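UDP-N-acetylglucosamine 2-epimerase (PDB 4NES) probably catalyses the reversible epimerization at C-2 of UDP-N-acetylglucosamine to UDP-N-acetylmannosamine, the activated donor of ManNAc residues, and works as a homodimer. Local coordinates at residues K2-L16 with E85-V99. Numbering follows the deposited sequence.
Sequences KLSIILGTRPEIIKL and EKPDVVVVQGDTNTV. With UDP (uridine-5'-diphosphate), chain C; UD1 (uridine-diphosphate-N-acetylglucosamine), chain B.
Lys-2 reaches Glu-85 with a fully extended chain, and its NZ is gripped twice: by OE1 of Glu-85 at 2.5 Å, a salt bridge on the anti lone pair of that oxygen, and by the backbone O of Glu-85 at 2.8 Å, in the carbonyl plane. A long, flexible cation suits this partly exposed start of the strand pair, where it can probably offset the acid's charge while bonding the last carbonyl of helix 67-85; OE2 is held by Tyr-58. From here strands 3-7 and 89-93 run parallel, joined by straight bonds such as Val-91 N to Ser-4 O (2.8 Å). Branched aliphatic side chains, mostly the beta-branched kind that suits strands, pack on both faces: Ile-6 lays CD1 against CG1 of Val-90 on one, and on the other Val-91 meets Leu-3 and Leu-16.

At the strand ends Gln-93, its CG anti to the backbone N (chi1 -172°) and the chain bent beyond it, lies along helix 10-23. Glutamine suits the place: CB packs on Leu-16 and the uncharged amide lies beside the aliphatic chain of Lys-15, yet NE2 still binds a water at 3.0 Å. The Lys-15 ammonium goes on to Glu-117 and Glu-293.

Buried Glu-12 ties the two loops together: OE1 accepts from Thr-9 OG1 (2.6 Å) near the carboxylate plane and from Thr-96 OG1 (2.8 Å) well above it, while OE2 takes a water also held by Gln-93 N. With an alanine in place of Glu-12, both threonine hydroxyls would probably lose this shared acceptor, weakening the link between loops that line the UDP-GlcNAc pocket. Arg-10 binds the alpha-phosphate of UDP, and Asn-97 N the N-acetyl oxygen of UDP-GlcNAc, both at helix starts past the C-terminal ends of adjacent parallel strands, where the Rossmann-like domains of the GT-B fold place their ligand sites.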
loop_
_atom_site.group_PDB
_atom_site.type_symbol
_atom_site.label_atom_id
_atom_site.label_comp_id
_atom_site.label_asym_id
_atom_site.label_seq_id
_atom_site.Cartn_x
_atom_site.Cartn_y
_atom_site.Cartn_z
ATOM N N LYS A 2 -2.018 17.910 -17.258
ATOM C CA LYS A 2 -3.364 17.553 -16.871
ATOM C C LYS A 2 -3.337 16.991 -15.457
ATOM O O LYS A 2 -2.504 16.137 -15.122
ATOM C CB LYS A 2 -3.892 16.504 -17.849
ATOM C CG LYS A 2 -5.339 16.117 -17.668
ATOM C CD LYS A 2 -5.732 15.220 -18.837
ATOM C CE LYS A 2 -7.182 14.802 -18.792
ATOM N NZ LYS A 2 -7.536 14.054 -20.035
ATOM N N LEU A 3 -4.275 17.450 -14.641
ATOM C CA LEU A 3 -4.337 17.078 -13.242
ATOM C C LEU A 3 -5.689 16.439 -12.955
ATOM O O LEU A 3 -6.725 16.960 -13.372
ATOM C CB LEU A 3 -4.158 18.342 -12.392
ATOM C CG LEU A 3 -4.141 18.226 -10.869
ATOM C CD1 LEU A 3 -3.261 19.333 -10.294
ATOM C CD2 LEU A 3 -5.531 18.336 -10.279
ATOM N N SER A 4 -5.683 15.324 -12.233
ATOM C CA SER A 4 -6.930 14.720 -11.761
ATOM C C SER A 4 -6.976 14.758 -10.243
ATOM O O SER A 4 -6.036 14.319 -9.578
ATOM C CB SER A 4 -7.055 13.265 -12.221
ATOM O OG SER A 4 -7.104 13.170 -13.632
ATOM N N ILE A 5 -8.063 15.283 -9.692
ATOM C CA ILE A 5 -8.320 15.185 -8.261
ATOM C C ILE A 5 -9.232 13.995 -8.043
ATOM O O ILE A 5 -10.275 13.889 -8.687
ATOM C CB ILE A 5 -9.038 16.426 -7.736
ATOM C CG1 ILE A 5 -8.151 17.658 -7.892
ATOM C CG2 ILE A 5 -9.405 16.234 -6.276
ATOM C CD1 ILE A 5 -8.864 18.966 -7.565
ATOM N N ILE A 6 -8.833 13.080 -7.164
ATOM C CA ILE A 6 -9.672 11.940 -6.826
ATOM C C ILE A 6 -10.130 12.087 -5.383
ATOM O O ILE A 6 -9.303 12.237 -4.488
ATOM C CB ILE A 6 -8.897 10.622 -6.990
ATOM C CG1 ILE A 6 -8.359 10.515 -8.414
ATOM C CG2 ILE A 6 -9.780 9.420 -6.625
ATOM C CD1 ILE A 6 -7.575 9.254 -8.689
ATOM N N LEU A 7 -11.444 12.066 -5.170
ATOM C CA LEU A 7 -12.009 12.205 -3.833
ATOM C C LEU A 7 -13.209 11.284 -3.652
ATOM O O LEU A 7 -13.787 10.791 -4.623
ATOM C CB LEU A 7 -12.406 13.666 -3.560
ATOM C CG LEU A 7 -13.464 14.322 -4.462
ATOM C CD1 LEU A 7 -14.889 13.930 -4.075
ATOM C CD2 LEU A 7 -13.325 15.839 -4.453
ATOM N N GLY A 8 -13.596 11.073 -2.401
ATOM C CA GLY A 8 -14.745 10.232 -2.129
ATOM C C GLY A 8 -15.686 10.663 -1.018
ATOM O O GLY A 8 -16.845 10.285 -1.045
ATOM N N THR A 9 -15.193 11.425 -0.042
ATOM C CA THR A 9 -15.893 11.578 1.246
ATOM C C THR A 9 -16.005 13.027 1.698
ATOM O O THR A 9 -15.253 13.890 1.244
ATOM C CB THR A 9 -15.190 10.799 2.385
ATOM O OG1 THR A 9 -13.909 11.390 2.647
ATOM C CG2 THR A 9 -15.040 9.324 2.032
ATOM N N ARG A 10 -16.936 13.269 2.620
ATOM C CA ARG A 10 -17.130 14.583 3.236
ATOM C C ARG A 10 -15.843 15.364 3.585
ATOM O O ARG A 10 -15.662 16.479 3.099
ATOM C CB ARG A 10 -18.048 14.476 4.461
ATOM C CG ARG A 10 -18.052 15.735 5.317
ATOM C CD ARG A 10 -19.107 15.644 6.418
ATOM N NE ARG A 10 -18.729 14.736 7.506
ATOM C CZ ARG A 10 -19.521 14.420 8.521
ATOM N NH1 ARG A 10 -20.758 14.897 8.574
ATOM N NH2 ARG A 10 -19.083 13.608 9.475
ATOM N N PRO A 11 -14.950 14.804 4.425
ATOM C CA PRO A 11 -13.768 15.600 4.803
ATOM C C PRO A 11 -12.843 15.919 3.638
ATOM O O PRO A 11 -12.214 16.982 3.647
ATOM C CB PRO A 11 -13.044 14.698 5.813
ATOM C CG PRO A 11 -13.524 13.299 5.489
ATOM C CD PRO A 11 -14.949 13.480 5.084
ATOM N N GLU A 12 -12.757 15.031 2.650
ATOM C CA GLU A 12 -11.932 15.283 1.471
ATOM C C GLU A 12 -12.466 16.456 0.679
ATOM O O GLU A 12 -11.692 17.274 0.176
ATOM C CB GLU A 12 -11.896 14.057 0.558
ATOM C CG GLU A 12 -11.228 12.819 1.150
ATOM C CD GLU A 12 -11.491 11.607 0.287
ATOM O OE1 GLU A 12 -12.260 10.715 0.711
ATOM O OE2 GLU A 12 -10.944 11.551 -0.831
ATOM N N ILE A 13 -13.787 16.535 0.538
ATOM C CA ILE A 13 -14.379 17.599 -0.263
ATOM C C ILE A 13 -14.037 18.946 0.377
ATOM O O ILE A 13 -13.618 19.900 -0.299
ATOM C CB ILE A 13 -15.908 17.424 -0.382
ATOM C CG1 ILE A 13 -16.238 16.108 -1.089
ATOM C CG2 ILE A 13 -16.520 18.593 -1.128
ATOM C CD1 ILE A 13 -17.663 15.619 -0.854
ATOM N N ILE A 14 -14.178 19.012 1.691
ATOM C CA ILE A 14 -13.908 20.245 2.423
ATOM C C ILE A 14 -12.427 20.619 2.304
ATOM O O ILE A 14 -12.094 21.767 1.975
ATOM C CB ILE A 14 -14.339 20.088 3.900
ATOM C CG1 ILE A 14 -15.865 19.931 3.994
ATOM C CG2 ILE A 14 -13.828 21.252 4.742
ATOM C CD1 ILE A 14 -16.331 19.413 5.330
ATOM N N LYS A 15 -11.538 19.657 2.533
ATOM C CA LYS A 15 -10.110 19.949 2.531
ATOM C C LYS A 15 -9.510 20.160 1.143
ATOM O O LYS A 15 -8.440 20.753 1.011
ATOM C CB LYS A 15 -9.344 18.883 3.329
ATOM C CG LYS A 15 -9.456 19.137 4.819
ATOM C CD LYS A 15 -8.890 17.995 5.656
ATOM C CE LYS A 15 -8.758 18.395 7.122
ATOM N NZ LYS A 15 -8.313 17.252 7.991
ATOM N N LEU A 16 -10.194 19.684 0.109
ATOM C CA LEU A 16 -9.765 19.949 -1.265
ATOM C C LEU A 16 -10.333 21.252 -1.803
ATOM O O LEU A 16 -9.826 21.778 -2.797
ATOM C CB LEU A 16 -10.150 18.801 -2.207
ATOM C CG LEU A 16 -9.256 17.572 -2.051
ATOM C CD1 LEU A 16 -9.954 16.339 -2.621
ATOM C CD2 LEU A 16 -7.886 17.808 -2.713
ATOM N N GLU A 85 -7.944 9.054 -19.533
ATOM C CA GLU A 85 -7.651 10.478 -19.401
ATOM C C GLU A 85 -6.168 10.808 -19.315
ATOM O O GLU A 85 -5.752 11.907 -19.676
ATOM C CB GLU A 85 -8.407 11.073 -18.203
ATOM C CG GLU A 85 -9.923 11.047 -18.359
ATOM C CD GLU A 85 -10.436 11.892 -19.525
ATOM O OE1 GLU A 85 -9.670 12.711 -20.081
ATOM O OE2 GLU A 85 -11.621 11.735 -19.883
ATOM N N LYS A 86 -5.371 9.857 -18.840
ATOM C CA LYS A 86 -3.921 10.032 -18.760
ATOM C C LYS A 86 -3.437 11.368 -18.180
ATOM O O LYS A 86 -2.676 12.090 -18.825
ATOM C CB LYS A 86 -3.283 9.762 -20.128
ATOM C CG LYS A 86 -3.607 8.366 -20.664
ATOM C CD LYS A 86 -2.882 8.077 -21.973
ATOM C CE LYS A 86 -3.239 9.080 -23.056
ATOM N NZ LYS A 86 -4.659 8.989 -23.499
ATOM N N PRO A 87 -3.866 11.704 -16.952
ATOM C CA PRO A 87 -3.308 12.912 -16.338
ATOM C C PRO A 87 -1.851 12.656 -16.007
ATOM O O PRO A 87 -1.435 11.489 -15.958
ATOM C CB PRO A 87 -4.115 13.048 -15.040
ATOM C CG PRO A 87 -4.470 11.638 -14.687
ATOM C CD PRO A 87 -4.732 10.956 -16.017
ATOM N N ASP A 88 -1.060 13.691 -15.773
ATOM C CA ASP A 88 0.291 13.389 -15.322
ATOM C C ASP A 88 0.501 13.651 -13.831
ATOM O O ASP A 88 1.564 13.356 -13.298
ATOM C CB ASP A 88 1.365 14.048 -16.182
ATOM C CG ASP A 88 1.172 15.531 -16.322
ATOM O OD1 ASP A 88 0.457 16.129 -15.502
ATOM O OD2 ASP A 88 1.745 16.107 -17.266
ATOM N N VAL A 89 -0.514 14.200 -13.160
ATOM C CA VAL A 89 -0.520 14.231 -11.698
ATOM C C VAL A 89 -1.910 13.868 -11.178
ATOM O O VAL A 89 -2.924 14.302 -11.733
ATOM C CB VAL A 89 -0.133 15.621 -11.140
ATOM C CG1 VAL A 89 -0.115 15.599 -9.619
ATOM C CG2 VAL A 89 1.213 16.087 -11.679
ATOM N N VAL A 90 -1.942 13.053 -10.124
ATOM C CA VAL A 90 -3.156 12.747 -9.380
ATOM C C VAL A 90 -3.032 13.326 -7.976
ATOM O O VAL A 90 -2.021 13.125 -7.293
ATOM C CB VAL A 90 -3.390 11.220 -9.339
ATOM C CG1 VAL A 90 -4.310 10.811 -8.186
ATOM C CG2 VAL A 90 -3.945 10.741 -10.669
ATOM N N VAL A 91 -4.060 14.053 -7.548
ATOM C CA VAL A 91 -4.085 14.636 -6.212
ATOM C C VAL A 91 -5.088 13.877 -5.351
ATOM O O VAL A 91 -6.240 13.690 -5.755
ATOM C CB VAL A 91 -4.481 16.126 -6.259
ATOM C CG1 VAL A 91 -4.680 16.672 -4.864
ATOM C CG2 VAL A 91 -3.409 16.942 -6.971
ATOM N N VAL A 92 -4.642 13.426 -4.175
ATOM C CA VAL A 92 -5.525 12.800 -3.193
ATOM C C VAL A 92 -5.288 13.437 -1.838
ATOM O O VAL A 92 -4.170 13.855 -1.524
ATOM C CB VAL A 92 -5.321 11.277 -3.107
ATOM C CG1 VAL A 92 -5.874 10.603 -4.361
ATOM C CG2 VAL A 92 -3.852 10.936 -2.874
ATOM N N GLN A 93 -6.346 13.512 -1.034
ATOM C CA GLN A 93 -6.277 14.207 0.247
ATOM C C GLN A 93 -6.629 13.289 1.384
ATOM O O GLN A 93 -7.733 12.767 1.440
ATOM C CB GLN A 93 -7.255 15.394 0.276
ATOM C CG GLN A 93 -7.137 16.321 1.512
ATOM C CD GLN A 93 -7.716 15.734 2.792
ATOM O OE1 GLN A 93 -8.844 15.252 2.819
ATOM N NE2 GLN A 93 -6.934 15.771 3.857
ATOM N N GLY A 94 -5.699 13.122 2.309
ATOM C CA GLY A 94 -6.014 12.466 3.568
ATOM C C GLY A 94 -5.765 10.966 3.625
ATOM O O GLY A 94 -4.697 10.464 3.251
ATOM N N ASP A 95 -6.761 10.240 4.121
ATOM C CA ASP A 95 -6.505 8.875 4.565
ATOM C C ASP A 95 -7.681 7.897 4.417
ATOM O O ASP A 95 -7.739 6.871 5.107
ATOM C CB ASP A 95 -6.027 8.914 6.018
ATOM C CG ASP A 95 -6.994 9.639 6.922
ATOM O OD1 ASP A 95 -8.178 9.777 6.550
ATOM O OD2 ASP A 95 -6.574 10.086 8.007
ATOM N N THR A 96 -8.601 8.180 3.512
ATOM C CA THR A 96 -9.739 7.294 3.295
ATOM C C THR A 96 -9.358 6.190 2.318
ATOM O O THR A 96 -8.293 6.236 1.700
ATOM C CB THR A 96 -10.938 8.075 2.738
ATOM O OG1 THR A 96 -10.605 8.554 1.429
ATOM C CG2 THR A 96 -11.267 9.262 3.639
ATOM N N ASN A 97 -10.231 5.200 2.161
ATOM C CA ASN A 97 -9.982 4.157 1.165
ATOM C C ASN A 97 -9.868 4.725 -0.251
ATOM O O ASN A 97 -9.111 4.208 -1.067
ATOM C CB ASN A 97 -11.044 3.060 1.218
ATOM C CG ASN A 97 -10.882 2.149 2.413
ATOM O OD1 ASN A 97 -9.881 2.205 3.131
ATOM N ND2 ASN A 97 -11.870 1.286 2.629
ATOM N N THR A 98 -10.608 5.797 -0.528
ATOM C CA THR A 98 -10.513 6.472 -1.811
ATOM C C THR A 98 -9.092 6.968 -2.075
ATOM O O THR A 98 -8.578 6.832 -3.189
ATOM C CB THR A 98 -11.498 7.643 -1.876
ATOM O OG1 THR A 98 -12.832 7.122 -1.977
ATOM C CG2 THR A 98 -11.201 8.518 -3.082
ATOM N N VAL A 99 -8.451 7.523 -1.046
ATOM C CA VAL A 99 -7.091 8.041 -1.168
ATOM C C VAL A 99 -6.117 6.924 -1.535
ATOM O O VAL A 99 -5.318 7.055 -2.467
ATOM C CB VAL A 99 -6.641 8.698 0.148
ATOM C CG1 VAL A 99 -5.157 9.046 0.113
ATOM C CG2 VAL A 99 -7.490 9.921 0.426
HETATM N N1 UDP C . -18.579 18.434 9.272
HETATM C C2 UDP C . -19.647 19.015 8.675
HETATM N N3 UDP C . -20.893 18.742 9.118
HETATM C C4 UDP C . -21.128 17.898 10.146
HETATM C C5 UDP C . -20.048 17.275 10.787
HETATM C C6 UDP C . -18.765 17.566 10.308
HETATM O O2 UDP C . -19.487 19.793 7.731
HETATM O O4 UDP C . -22.433 17.646 10.557
HETATM C "C1'" UDP C . -17.199 18.654 8.805
HETATM C "C2'" UDP C . -16.247 19.209 9.727
HETATM O "O2'" UDP C . -16.408 20.607 9.825
HETATM C "C3'" UDP C . -14.955 18.775 9.178
HETATM C "C4'" UDP C . -15.263 17.527 8.495
HETATM O "O4'" UDP C . -16.659 17.364 8.527
HETATM O "O3'" UDP C . -14.391 19.676 8.265
HETATM C "C5'" UDP C . -14.674 16.323 9.149
HETATM O "O5'" UDP C . -15.098 15.130 8.536
HETATM P PA UDP C . -15.285 13.777 9.339
HETATM O O1A UDP C . -16.480 13.054 8.758
HETATM O O2A UDP C . -15.453 14.089 10.810
HETATM O O3A UDP C . -14.028 12.864 9.065
HETATM P PB UDP C . -12.537 12.868 9.553
HETATM O O1B UDP C . -12.012 14.295 9.609
HETATM O O2B UDP C . -12.463 12.179 10.891
HETATM O O3B UDP C . -11.855 12.051 8.491
HETATM C "C1'" UD1 B . -15.011 7.105 5.951
HETATM C "C2'" UD1 B . -13.525 7.030 6.123
HETATM C "C3'" UD1 B . -13.087 7.770 7.293
HETATM C "C4'" UD1 B . -13.565 9.158 7.317
HETATM C "C5'" UD1 B . -15.051 9.212 7.068
HETATM C "C6'" UD1 B . -15.547 10.596 6.883
HETATM C "C7'" UD1 B . -12.505 4.848 5.241
HETATM C "C8'" UD1 B . -12.130 3.430 5.555
HETATM N "N2'" UD1 B . -13.115 5.614 6.304
HETATM O "O1'" UD1 B . -15.621 6.507 7.038
HETATM O "O3'" UD1 B . -11.650 7.752 7.357
HETATM O "O4'" UD1 B . -13.273 9.774 8.561
HETATM O "O5'" UD1 B . -15.391 8.509 5.877
HETATM O "O6'" UD1 B . -16.836 10.810 7.322
HETATM O "O7'" UD1 B . -12.302 5.324 4.122
HETATM N N1 UD1 B . -22.969 5.738 4.930
HETATM C C2 UD1 B . -24.109 6.282 4.501
HETATM N N3 UD1 B . -24.094 7.247 3.583
HETATM C C4 UD1 B . -22.942 7.686 3.058
HETATM C C5 UD1 B . -21.737 7.144 3.483
HETATM C C6 UD1 B . -21.772 6.149 4.447
HETATM O O2 UD1 B . -25.177 5.913 4.949
HETATM O O4 UD1 B . -22.949 8.674 2.117
HETATM C C1B UD1 B . -22.965 4.676 5.963
HETATM C C2B UD1 B . -23.156 3.309 5.441
HETATM O "O2'" UD1 B . -23.900 2.553 6.364
HETATM C C3B UD1 B . -21.808 2.796 5.355
HETATM C C4B UD1 B . -21.172 3.395 6.556
HETATM O O4B UD1 B . -21.738 4.684 6.696
HETATM O O3B UD1 B . -21.712 1.393 5.333
HETATM C C5B UD1 B . -19.696 3.519 6.427
HETATM O O5B UD1 B . -19.249 4.167 5.263
HETATM P PA UD1 B . -17.745 4.139 4.878
HETATM O O1A UD1 B . -17.326 2.714 4.683
HETATM O O2A UD1 B . -17.553 4.965 3.648
HETATM O O3A UD1 B . -16.908 4.673 6.087
HETATM P PB UD1 B . -17.107 5.983 6.976
HETATM O O1B UD1 B . -17.478 5.541 8.353
HETATM O O2B UD1 B . -18.030 6.962 6.304
HETATM O O HOH W 1 -8.865 12.816 -1.864
HETATM O O HOH W 2 -8.283 14.467 6.185
#